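Side-chain contacts in lipase, class 3 (Penicillium roqueforti FM164, PDB 6L7N), which probably hydrolyses the ester bonds of lipids such as triacylglycerols, as a class 3 fungal lipase of the alpha/beta-hydrolase fold: residues Y139-V144 / K163-A168; I69-D72 / A77-L80; D159-G164 / K185-Q190. All coordinates share one frame; numbering follows the deposited sequence.

Interaction 1. Residues Y139-V144 / K163-A168; sequences YELAVV and KGYPSA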
# COMPACT_ATOMS: atom_id res chain seq x y z
N TYR A 139 -15.12 13.63 -4.90
CA TYR A 139 -14.32 12.84 -3.97
C TYR A 139 -12.95 12.54 -4.57
O TYR A 139 -12.80 12.39 -5.79
CB TYR A 139 -15.02 11.52 -3.62
CG TYR A 139 -16.12 11.66 -2.59
CD1 TYR A 139 -16.75 12.88 -2.37
CD2 TYR A 139 -16.54 10.57 -1.85
CE1 TYR A 139 -17.76 13.01 -1.43
CE2 TYR A 139 -17.56 10.68 -0.89
CZ TYR A 139 -18.16 11.91 -0.70
OH TYR A 139 -19.17 12.03 0.25
N GLU A 140 -11.95 12.50 -3.70
CA GLU A 140 -10.62 12.06 -4.11
C GLU A 140 -10.60 10.54 -4.20
O GLU A 140 -11.50 9.85 -3.74
CB GLU A 140 -9.56 12.58 -3.13
CG GLU A 140 -9.58 11.88 -1.79
CD GLU A 140 -8.54 12.41 -0.81
OE1 GLU A 140 -7.51 12.96 -1.25
OE2 GLU A 140 -8.77 12.29 0.41
N LEU A 141 -9.56 10.01 -4.83
CA LEU A 141 -9.37 8.58 -4.90
C LEU A 141 -8.10 8.28 -4.14
O LEU A 141 -7.07 8.91 -4.40
CB LEU A 141 -9.28 8.06 -6.35
CG LEU A 141 -8.81 6.60 -6.48
CD1 LEU A 141 -9.80 5.60 -5.90
CD2 LEU A 141 -8.46 6.21 -7.91
N ALA A 142 -8.19 7.37 -3.19
CA ALA A 142 -7.07 6.98 -2.34
C ALA A 142 -6.87 5.49 -2.53
O ALA A 142 -7.79 4.70 -2.33
CB ALA A 142 -7.35 7.33 -0.87
N VAL A 143 -5.67 5.09 -2.93
CA VAL A 143 -5.31 3.70 -3.10
C VAL A 143 -4.34 3.37 -1.98
O VAL A 143 -3.37 4.10 -1.76
CB VAL A 143 -4.68 3.45 -4.48
CG1 VAL A 143 -4.47 1.97 -4.71
CG2 VAL A 143 -5.52 4.10 -5.59
N VAL A 144 -4.63 2.29 -1.25
CA VAL A 144 -3.89 2.02 -0.03
C VAL A 144 -3.61 0.52 0.09
O VAL A 144 -4.38 -0.33 -0.38
CB VAL A 144 -4.66 2.56 1.19
CG1 VAL A 144 -6.07 1.97 1.22
CG2 VAL A 144 -3.93 2.25 2.49
N LYS A 163 -5.02 6.54 -16.53
CA LYS A 163 -6.28 6.02 -17.04
C LYS A 163 -7.48 6.79 -16.49
O LYS A 163 -8.56 6.23 -16.31
CB LYS A 163 -6.41 4.54 -16.71
CG LYS A 163 -5.48 3.64 -17.50
CD LYS A 163 -5.52 2.22 -16.97
CE LYS A 163 -5.20 1.22 -18.08
NZ LYS A 163 -3.79 1.28 -18.53
N GLY A 164 -7.30 8.08 -16.20
CA GLY A 164 -8.40 8.95 -15.83
C GLY A 164 -8.39 9.45 -14.40
O GLY A 164 -9.25 10.27 -14.05
N TYR A 165 -7.44 9.03 -13.57
CA TYR A 165 -7.39 9.44 -12.16
C TYR A 165 -6.03 10.04 -11.82
O TYR A 165 -5.34 9.56 -10.92
CB TYR A 165 -7.71 8.24 -11.25
CG TYR A 165 -8.99 7.54 -11.67
CD1 TYR A 165 -8.97 6.53 -12.62
CD2 TYR A 165 -10.21 7.91 -11.12
CE1 TYR A 165 -10.14 5.91 -13.03
CE2 TYR A 165 -11.39 7.30 -11.52
CZ TYR A 165 -11.34 6.30 -12.48
OH TYR A 165 -12.51 5.68 -12.88
N PRO A 166 -5.62 11.09 -12.53
CA PRO A 166 -4.25 11.59 -12.35
C PRO A 166 -3.95 12.08 -10.95
O PRO A 166 -2.79 12.13 -10.57
CB PRO A 166 -4.15 12.74 -13.37
CG PRO A 166 -5.56 13.17 -13.58
CD PRO A 166 -6.35 11.90 -13.52
N SER A 167 -4.96 12.42 -10.15
CA SER A 167 -4.72 12.90 -8.79
C SER A 167 -4.94 11.83 -7.73
O SER A 167 -5.10 12.17 -6.55
CB SER A 167 -5.58 14.13 -8.52
OG SER A 167 -5.19 15.17 -9.39
N ALA A 168 -4.97 10.56 -8.12
CA ALA A 168 -5.07 9.47 -7.17
C ALA A 168 -3.94 9.56 -6.14
O ALA A 168 -2.79 9.81 -6.49
CB ALA A 168 -5.00 8.12 -7.90
O HOH W 1 -7.70 11.91 -5.96
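L141 packs against Y165 and A168 in a small, mainly apolar contact between the start of strand 140-146 and the loop that runs from helix 148-161 into strand 169-173. One methyl group does most of the work. CG of L141 lies anti to the backbone N (chi1 169°), which carries the branched end of the side chain out to the loop. There CD2 lies 4.0 Å from CB of Y165 and an equal 4.0 Å from CB of A168, resting against both residues at once. The leucine meets the tyrosine obliquely, at the root of that side chain and the near part of its ring. Both L141 and Y165 also touch L129, so helix 112-135 forms a third wall of the apolar cluster.

The backbones meet beside this methyl. CA of A168 lies 3.5 Å from the carbonyl O of L141, a CA-H...O contact with an angle of 139° at the hydrogen. A bridging water makes the polar link: it accepts from L141 N at 2.9 Å and donates to S167 O at 2.7 Å, joining two atoms too far apart to bond directly. Direct pairing begins one residue later, where L141 bonds through its backbone to K169.

The loop is shaped for this approach by a type I turn from Y165 to A168, closed by the bond from A168 N to Y165 O at 3.0 Å. R161 also holds it, through the carbonyl O of A168. Strand 140-146, helix 148-161 and strand 169-173 make up a beta-alpha-beta crossover between parallel neighbours, and the sharp turn from its first strand into the helix carries a GxSxG sequence, consistent with the nucleophile elbow of alpha/beta hydrolases.

Interaction 2. Residues I69-D72 / A77-L80; sequences IAVD and AVVL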
# COMPACT_ATOMS: atom_id res chain seq x y z
N ILE A 69 -13.30 -1.66 -2.78
CA ILE A 69 -13.55 -0.25 -3.03
C ILE A 69 -14.65 0.18 -2.07
O ILE A 69 -15.75 -0.39 -2.09
CB ILE A 69 -13.96 0.02 -4.49
CG1 ILE A 69 -12.95 -0.60 -5.47
CG2 ILE A 69 -14.19 1.51 -4.72
CD1 ILE A 69 -13.34 -0.43 -6.93
N ALA A 70 -14.35 1.16 -1.22
CA ALA A 70 -15.29 1.70 -0.25
C ALA A 70 -15.42 3.20 -0.45
O ALA A 70 -14.59 3.83 -1.11
CB ALA A 70 -14.85 1.42 1.19
N VAL A 71 -16.47 3.78 0.12
CA VAL A 71 -16.68 5.23 0.06
C VAL A 71 -16.74 5.78 1.47
O VAL A 71 -17.45 5.24 2.33
CB VAL A 71 -17.95 5.60 -0.73
CG1 VAL A 71 -18.33 7.03 -0.40
CG2 VAL A 71 -17.69 5.50 -2.26
N ASP A 72 -15.99 6.85 1.70
CA ASP A 72 -15.82 7.53 2.97
C ASP A 72 -16.42 8.93 2.79
O ASP A 72 -15.79 9.80 2.18
CB ASP A 72 -14.34 7.56 3.33
CG ASP A 72 -14.04 8.32 4.59
OD1 ASP A 72 -14.90 9.09 5.09
OD2 ASP A 72 -12.91 8.13 5.09
N ALA A 77 -13.81 10.59 0.13
CA ALA A 77 -12.84 9.78 -0.60
C ALA A 77 -13.44 8.45 -1.02
O ALA A 77 -14.18 7.83 -0.26
CB ALA A 77 -11.58 9.53 0.23
N VAL A 78 -13.11 8.04 -2.24
CA VAL A 78 -13.25 6.66 -2.68
C VAL A 78 -11.94 5.97 -2.37
O VAL A 78 -10.87 6.53 -2.66
CB VAL A 78 -13.59 6.58 -4.18
CG1 VAL A 78 -13.62 5.15 -4.66
CG2 VAL A 78 -14.94 7.27 -4.44
N VAL A 79 -12.00 4.79 -1.76
CA VAL A 79 -10.83 4.10 -1.23
C VAL A 79 -10.72 2.75 -1.91
O VAL A 79 -11.64 1.93 -1.85
CB VAL A 79 -10.90 3.93 0.30
CG1 VAL A 79 -9.69 3.15 0.82
CG2 VAL A 79 -11.03 5.29 0.99
N LEU A 80 -9.57 2.52 -2.55
CA LEU A 80 -9.25 1.26 -3.19
C LEU A 80 -8.16 0.62 -2.34
O LEU A 80 -7.04 1.14 -2.31
CB LEU A 80 -8.77 1.48 -4.62
CG LEU A 80 -8.21 0.28 -5.38
CD1 LEU A 80 -9.19 -0.90 -5.34
CD2 LEU A 80 -7.91 0.72 -6.82
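The carbonyl O of V79 is gripped twice by the facing strand: A70 N donates to it at 2.9 Å, and CA of I69 brings a CA-H...O contact at 3.1 Å. This is part of the antiparallel beta hairpin of strands 66-72 and 77-83, which belongs to the central mixed sheet of the alpha/beta-hydrolase fold. A70 and V79 form a hydrogen-bonded pair, completed by V79 N to A70 O at 2.8 Å. D72 and A77, the next such pair, lie toward the turn, with D72 N bonded to A77 O at 2.8 Å and A77 N to D72 O at 3.0 Å.

The two faces of the hairpin serve different neighbours. A77 and V79 turn to W15 of helix 6-22, and D72, on the same face, has its buried carboxylate engaged at both oxygens: OD2 with the hydroxyl of Y18, OD1 with the backbone N of N75 in the hairpin turn. I69, V78 and L80 face helix 112-135 instead, where I69 and V78 share L129.

On that second face the branches of I69 part company. CG1, anti to the carbonyl carbon (chi1 -52°), leans toward L80 and meets its CD1 at 3.8 Å, while CG2 points to V78, whose CG1 lies 3.7 Å away. V78 is thus held between two residues of the opposite strand: its other methyl, CG2, touches CG2 of V71 at 3.9 Å.

Interaction 3. Residues D159-G164 / K185-Q190; sequences DLRGKG and KHITAQ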
# COMPACT_ATOMS: atom_id res chain seq x y z
N ASP A 159 -0.86 3.15 -12.57
CA ASP A 159 -1.58 2.81 -13.78
C ASP A 159 -2.85 3.64 -13.87
O ASP A 159 -3.14 4.25 -14.91
CB ASP A 159 -1.89 1.32 -13.78
CG ASP A 159 -2.44 0.83 -15.09
OD1 ASP A 159 -2.31 1.51 -16.13
OD2 ASP A 159 -3.01 -0.27 -15.07
N LEU A 160 -3.58 3.72 -12.76
CA LEU A 160 -4.83 4.48 -12.76
C LEU A 160 -4.57 5.95 -13.02
O LEU A 160 -5.45 6.65 -13.53
CB LEU A 160 -5.57 4.30 -11.45
CG LEU A 160 -6.13 2.89 -11.26
CD1 LEU A 160 -6.64 2.69 -9.84
CD2 LEU A 160 -7.23 2.60 -12.30
N ARG A 161 -3.38 6.44 -12.67
CA ARG A 161 -3.16 7.86 -12.89
C ARG A 161 -3.06 8.18 -14.38
O ARG A 161 -3.31 9.32 -14.77
CB ARG A 161 -1.92 8.32 -12.13
CG ARG A 161 -2.14 8.45 -10.61
CD ARG A 161 -0.80 8.69 -9.90
NE ARG A 161 -0.93 8.86 -8.46
CZ ARG A 161 0.05 8.61 -7.59
NH1 ARG A 161 1.22 8.16 -8.03
NH2 ARG A 161 -0.15 8.78 -6.29
N GLY A 162 -2.72 7.19 -15.21
CA GLY A 162 -2.72 7.34 -16.65
C GLY A 162 -4.02 6.96 -17.31
O GLY A 162 -4.14 7.05 -18.54
N LYS A 163 -5.02 6.54 -16.53
CA LYS A 163 -6.28 6.02 -17.04
C LYS A 163 -7.48 6.79 -16.49
O LYS A 163 -8.56 6.23 -16.31
CB LYS A 163 -6.41 4.54 -16.71
CG LYS A 163 -5.48 3.64 -17.50
CD LYS A 163 -5.52 2.22 -16.97
CE LYS A 163 -5.20 1.22 -18.08
NZ LYS A 163 -3.79 1.28 -18.53
N GLY A 164 -7.30 8.08 -16.20
CA GLY A 164 -8.40 8.95 -15.83
C GLY A 164 -8.39 9.45 -14.40
O GLY A 164 -9.25 10.27 -14.05
N LYS A 185 11.11 6.77 -10.90
CA LYS A 185 11.16 8.20 -11.22
C LYS A 185 9.81 8.69 -11.75
O LYS A 185 9.35 9.78 -11.39
CB LYS A 185 12.26 8.45 -12.24
CG LYS A 185 12.50 9.88 -12.63
CD LYS A 185 13.68 9.93 -13.60
CE LYS A 185 13.67 11.17 -14.48
NZ LYS A 185 14.23 12.36 -13.77
N HIS A 186 9.16 7.88 -12.58
CA HIS A 186 7.86 8.27 -13.14
C HIS A 186 6.79 8.36 -12.05
O HIS A 186 6.04 9.35 -11.96
CB HIS A 186 7.47 7.25 -14.21
CG HIS A 186 6.12 7.46 -14.81
ND1 HIS A 186 5.88 8.40 -15.80
CD2 HIS A 186 4.93 6.87 -14.57
CE1 HIS A 186 4.60 8.37 -16.14
NE2 HIS A 186 4.00 7.44 -15.41
N ILE A 187 6.72 7.35 -11.19
CA ILE A 187 5.75 7.38 -10.09
C ILE A 187 6.06 8.54 -9.15
O ILE A 187 5.17 9.28 -8.73
CB ILE A 187 5.75 6.05 -9.33
CG1 ILE A 187 5.48 4.86 -10.27
CG2 ILE A 187 4.72 6.13 -8.18
CD1 ILE A 187 5.60 3.51 -9.58
N THR A 188 7.34 8.72 -8.79
CA THR A 188 7.69 9.82 -7.91
C THR A 188 7.23 11.15 -8.48
O THR A 188 6.72 12.01 -7.75
CB THR A 188 9.20 9.86 -7.67
OG1 THR A 188 9.61 8.67 -6.98
CG2 THR A 188 9.56 11.06 -6.82
N ALA A 189 7.37 11.34 -9.81
CA ALA A 189 6.97 12.59 -10.43
C ALA A 189 5.47 12.75 -10.52
O ALA A 189 5.00 13.88 -10.69
CB ALA A 189 7.55 12.72 -11.84
N GLN A 190 4.70 11.65 -10.43
CA GLN A 190 3.25 11.82 -10.38
C GLN A 190 2.77 12.52 -9.12
O GLN A 190 1.65 13.05 -9.10
CB GLN A 190 2.55 10.46 -10.47
CG GLN A 190 2.69 9.82 -11.83
CD GLN A 190 2.11 8.44 -11.84
OE1 GLN A 190 2.23 7.71 -10.87
NE2 GLN A 190 1.46 8.08 -12.94
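R161, in the last turn of helix 148-161, reaches over the amide of Q190 near the end of helix 181-190. Its CB lies 3.5 Å from NE2 of Q190. CG approaches the carbonyl O of P166. From CG to NE the chain is extended, and CD lies over the face of the amide, 3.3 Å from Q190 OE1. At the tip NH1 donates to OE1 over 3.0 Å with a nearly straight N-H...O angle of 163°. The oxygen sits in the guanidinium plane, yet NH1 stands above the amide plane, 43° out of it and not on a lone pair; the two flat groups are nearly perpendicular (88°). CG2 of I187 adds an apolar touch at the guanidinium edge, 4.0 Å from NH1.

The arginine has other acceptors: NH1 also bonds N193 OD1, and NH2 the carbonyl O of A168. A leucine in place of Q190 would probably leave NH1 without one of its two oxygens and the arginine stem without its amide support. With neutral oxygens as named acceptors, this is charge-assisted hydrogen bonding, not an ion pair, tying the end of helix 148-161 to helix 181-190, strand 193-198 (through N193) and the loop before strand 169-173.

Overall arrangement
Interaction 2 lies wholly in the core and rests on direct main-chain hydrogen bonds between neighbouring strands. Interaction 1 is partly buried, at the start of strand 140-146, where it faces a loop, and methyl packing with one water replaces that regular pairing. Interaction 3, between helix ends, is buried but polar, carried by side chains. The first two join within one sheet: A142 O and E140 O accept from L80 N and V78 N, and both contacts pack on L129. Interactions 1 and 3 share K163 and G164, and R161 links them through A168 O. Interactions 2 and 3, with centres about 19 Å apart, still touch where L80 CD2 meets L160 CD1 at 3.8 Å.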